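Local coordinates for reticulocyte binding protein (Streptococcus agalactiae COH1, PDB 3FAW), which probably hydrolyses alpha-1,6 linkages of pullulan and related alpha-glucans, as a cell-wall-anchored streptococcal pullulanase, at residues N645-I650 with Y656-H661. Sequence-based numbering, arbitrary orientation.
Sequences NKATLI and YPYFIH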
ATOM      1  N   ASN A 645      -0.390  18.421  16.131  1.00 31.89           N
ATOM      2  CA  ASN A 645       0.010  17.954  14.809  1.00 30.92           C
ATOM      3  C   ASN A 645      -1.050  17.052  14.174  1.00 28.12           C
ATOM      4  O   ASN A 645      -1.586  16.159  14.832  1.00 27.96           O
ATOM      5  CB  ASN A 645       1.344  17.206  14.892  1.00 31.55           C
ATOM      6  CG  ASN A 645       1.924  16.889  13.527  1.00 33.34           C
ATOM      7  OD1 ASN A 645       1.955  17.742  12.638  1.00 33.17           O
ATOM      8  ND2 ASN A 645       2.392  15.654  13.355  1.00 34.58           N
ATOM      9  N   LYS A 646      -1.355  17.309  12.900  1.00 24.95           N
ATOM     10  CA  LYS A 646      -2.230  16.446  12.098  1.00 22.91           C
ATOM     11  C   LYS A 646      -3.615  16.239  12.716  1.00 20.84           C
ATOM     12  O   LYS A 646      -4.197  15.153  12.611  1.00 18.85           O
ATOM     13  CB  LYS A 646      -1.553  15.090  11.852  1.00 23.93           C
ATOM     14  CG  LYS A 646      -0.205  15.173  11.128  1.00 24.64           C
ATOM     15  CD  LYS A 646      -0.342  15.758   9.727  1.00 27.35           C
ATOM     16  CE  LYS A 646       0.966  15.666   8.950  1.00 29.29           C
ATOM     17  NZ  LYS A 646       0.829  16.234   7.582  1.00 28.65           N
ATOM     18  N   ALA A 647      -4.145  17.299  13.327  1.00 18.33           N
ATOM     19  CA  ALA A 647      -5.419  17.250  14.044  1.00 17.47           C
ATOM     20  C   ALA A 647      -6.487  18.103  13.361  1.00 17.75           C
ATOM     21  O   ALA A 647      -6.182  19.106  12.709  1.00 18.26           O
ATOM     22  CB  ALA A 647      -5.229  17.710  15.475  1.00 16.44           C
ATOM     23  N   THR A 648      -7.740  17.690  13.523  1.00 17.17           N
ATOM     24  CA  THR A 648      -8.886  18.399  12.960  1.00 16.88           C
ATOM     25  C   THR A 648      -9.821  18.803  14.096  1.00 16.08           C
ATOM     26  O   THR A 648     -10.189  17.974  14.928  1.00 16.11           O
ATOM     27  CB  THR A 648      -9.642  17.514  11.943  1.00 16.16           C
ATOM     28  OG1 THR A 648      -8.816  17.302  10.789  1.00 17.75           O
ATOM     29  CG2 THR A 648     -10.963  18.157  11.519  1.00 15.21           C
ATOM     30  N   LEU A 649     -10.197  20.077  14.113  1.00 16.57           N
ATOM     31  CA  LEU A 649     -11.081  20.632  15.132  1.00 17.55           C
ATOM     32  C   LEU A 649     -12.539  20.432  14.738  1.00 18.27           C
ATOM     33  O   LEU A 649     -12.936  20.751  13.618  1.00 19.55           O
ATOM     34  CB  LEU A 649     -10.805  22.130  15.303  1.00 16.86           C
ATOM     35  CG  LEU A 649     -11.596  22.903  16.368  1.00 18.64           C
ATOM     36  CD1 LEU A 649     -11.147  22.533  17.786  1.00 12.69           C
ATOM     37  CD2 LEU A 649     -11.452  24.405  16.129  1.00 18.05           C
ATOM     38  N   ILE A 650     -13.327  19.895  15.664  1.00 19.53           N
ATOM     39  CA  ILE A 650     -14.783  19.883  15.541  1.00 20.32           C
ATOM     40  C   ILE A 650     -15.322  20.942  16.504  1.00 20.82           C
ATOM     41  O   ILE A 650     -15.236  20.789  17.724  1.00 20.10           O
ATOM     42  CB  ILE A 650     -15.385  18.496  15.873  1.00 20.73           C
ATOM     43  CG1 ILE A 650     -15.046  17.484  14.777  1.00 21.38           C
ATOM     44  CG2 ILE A 650     -16.905  18.580  15.992  1.00 18.55           C
ATOM     45  CD1 ILE A 650     -13.578  17.245  14.566  1.00 25.34           C
ATOM     46  N   TYR A 656     -12.205  18.115  24.683  1.00 17.90           N
ATOM     47  CA  TYR A 656     -11.362  17.379  23.724  1.00 18.08           C
ATOM     48  C   TYR A 656     -11.886  17.470  22.285  1.00 16.99           C
ATOM     49  O   TYR A 656     -12.382  16.481  21.744  1.00 16.79           O
ATOM     50  CB  TYR A 656     -11.214  15.908  24.130  1.00 19.06           C
ATOM     51  CG  TYR A 656     -10.665  15.678  25.520  1.00 20.08           C
ATOM     52  CD1 TYR A 656      -9.386  16.102  25.869  1.00 19.20           C
ATOM     53  CD2 TYR A 656     -11.421  15.011  26.481  1.00 21.41           C
ATOM     54  CE1 TYR A 656      -8.879  15.875  27.141  1.00 20.62           C
ATOM     55  CE2 TYR A 656     -10.923  14.781  27.755  1.00 20.63           C
ATOM     56  CZ  TYR A 656      -9.654  15.214  28.080  1.00 21.21           C
ATOM     57  OH  TYR A 656      -9.158  14.986  29.343  1.00 24.29           O
ATOM     58  N   PRO A 657     -11.770  18.656  21.655  1.00 16.29           N
ATOM     59  CA  PRO A 657     -12.360  18.892  20.335  1.00 15.81           C
ATOM     60  C   PRO A 657     -11.518  18.453  19.126  1.00 15.98           C
ATOM     61  O   PRO A 657     -12.024  18.479  17.999  1.00 16.60           O
ATOM     62  CB  PRO A 657     -12.538  20.409  20.319  1.00 15.56           C
ATOM     63  CG  PRO A 657     -11.394  20.917  21.124  1.00 15.16           C
ATOM     64  CD  PRO A 657     -11.085  19.861  22.161  1.00 15.76           C
ATOM     65  N   TYR A 658     -10.264  18.060  19.351  1.00 15.70           N
ATOM     66  CA  TYR A 658      -9.349  17.703  18.258  1.00 15.26           C
ATOM     67  C   TYR A 658      -9.347  16.200  17.964  1.00 14.78           C
ATOM     68  O   TYR A 658      -9.287  15.379  18.875  1.00 13.80           O
ATOM     69  CB  TYR A 658      -7.928  18.184  18.566  1.00 15.69           C
ATOM     70  CG  TYR A 658      -7.787  19.694  18.599  1.00 13.57           C
ATOM     71  CD1 TYR A 658      -7.671  20.427  17.421  1.00 13.15           C
ATOM     72  CD2 TYR A 658      -7.768  20.387  19.807  1.00 15.70           C
ATOM     73  CE1 TYR A 658      -7.536  21.817  17.447  1.00 14.57           C
ATOM     74  CE2 TYR A 658      -7.636  21.773  19.846  1.00 12.79           C
ATOM     75  CZ  TYR A 658      -7.519  22.482  18.661  1.00 15.14           C
ATOM     76  OH  TYR A 658      -7.392  23.854  18.689  1.00 18.80           O
ATOM     77  N   PHE A 659      -9.420  15.866  16.675  1.00 15.48           N
ATOM     78  CA  PHE A 659      -9.404  14.485  16.192  1.00 15.39           C
ATOM     79  C   PHE A 659      -8.278  14.339  15.163  1.00 15.62           C
ATOM     80  O   PHE A 659      -8.085  15.212  14.318  1.00 15.85           O
ATOM     81  CB  PHE A 659     -10.746  14.123  15.539  1.00 15.29           C
ATOM     82  CG  PHE A 659     -11.936  14.204  16.472  1.00 15.44           C
ATOM     83  CD1 PHE A 659     -12.580  13.053  16.899  1.00 15.71           C
ATOM     84  CD2 PHE A 659     -12.424  15.433  16.901  1.00 13.47           C
ATOM     85  CE1 PHE A 659     -13.682  13.123  17.745  1.00 18.29           C
ATOM     86  CE2 PHE A 659     -13.521  15.514  17.748  1.00 15.72           C
ATOM     87  CZ  PHE A 659     -14.151  14.358  18.173  1.00 15.71           C
ATOM     88  N   ILE A 660      -7.545  13.230  15.226  1.00 16.29           N
ATOM     89  CA  ILE A 660      -6.366  13.038  14.377  1.00 15.34           C
ATOM     90  C   ILE A 660      -6.735  12.465  13.009  1.00 14.41           C
ATOM     91  O   ILE A 660      -7.370  11.413  12.918  1.00 12.44           O
ATOM     92  CB  ILE A 660      -5.321  12.125  15.058  1.00 15.81           C
ATOM     93  CG1 ILE A 660      -4.908  12.698  16.425  1.00 15.57           C
ATOM     94  CG2 ILE A 660      -4.099  11.945  14.165  1.00 15.13           C
ATOM     95  CD1 ILE A 660      -4.421  14.144  16.395  1.00 12.02           C
ATOM     96  N   HIS A 661      -6.326  13.171  11.953  1.00 13.99           N
ATOM     97  CA  HIS A 661      -6.582  12.752  10.572  1.00 14.42           C
ATOM     98  C   HIS A 661      -5.359  12.115   9.903  1.00 14.61           C
ATOM     99  O   HIS A 661      -5.444  11.660   8.767  1.00 13.64           O
ATOM    100  CB  HIS A 661      -7.079  13.933   9.725  1.00 14.82           C
ATOM    101  CG  HIS A 661      -6.098  15.058   9.612  1.00 15.41           C
ATOM    102  ND1 HIS A 661      -6.148  16.172  10.424  1.00 15.76           N
ATOM    103  CD2 HIS A 661      -5.047  15.244   8.778  1.00 13.71           C
ATOM    104  CE1 HIS A 661      -5.165  16.993  10.098  1.00 13.79           C
ATOM    105  NE2 HIS A 661      -4.482  16.454   9.105  1.00 12.12           N
TER
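Thr648 and Phe659 form the central pair of a short two-stranded antiparallel hairpin, a compact example of how backbone pairing sorts side chains onto two faces. Their two main-chain bonds, Thr648 N to Phe659 O (2.6 Å) and Phe659 N to Thr648 O (2.8 Å), make this the hydrogen-bonded pair; Ala647–Ile660 and Leu649–Tyr658 beside it are non-hydrogen-bonded. Thr648 O also lies at the edge of the Phe659 ring. His661 N to Lys646 O and Ile650 N to Pro657 O extend the pairing past both strand ends.

Apolar contacts differ between the faces. On that of Ala647, Leu649, Tyr658 and Ile660, CD1 of Leu649 lies over the Tyr658 ring in a CH-pi contact, 3.9 Å from its centroid, while also touching Pro657 CB. Ala647 CB meets Ile660 CD1 at 3.8 Å. Thr648 and Phe659 point to the other face, and Ile650 CG1 lies 3.9 Å from Phe659 CE2; the closer approach of its CD1 is doubtful.

One polar contact joins side chains: His661 ND1 gives Thr648 OG1 a weak bond, bent to 123° at the hydrogen. With CG set between backbone N and carbonyl carbon (chi1 62°), His661 turns one imidazole face to Lys646 O, 3.1 Å above the ring plane.

Outside the hairpin, Lys584 of helix 578-586 bonds to Leu649 O and Phe659 packs on Asp580, while strand 658-660 makes further backbone bonds with Leu629 and Lys627, which follow barrel strand 614-618 in sequence.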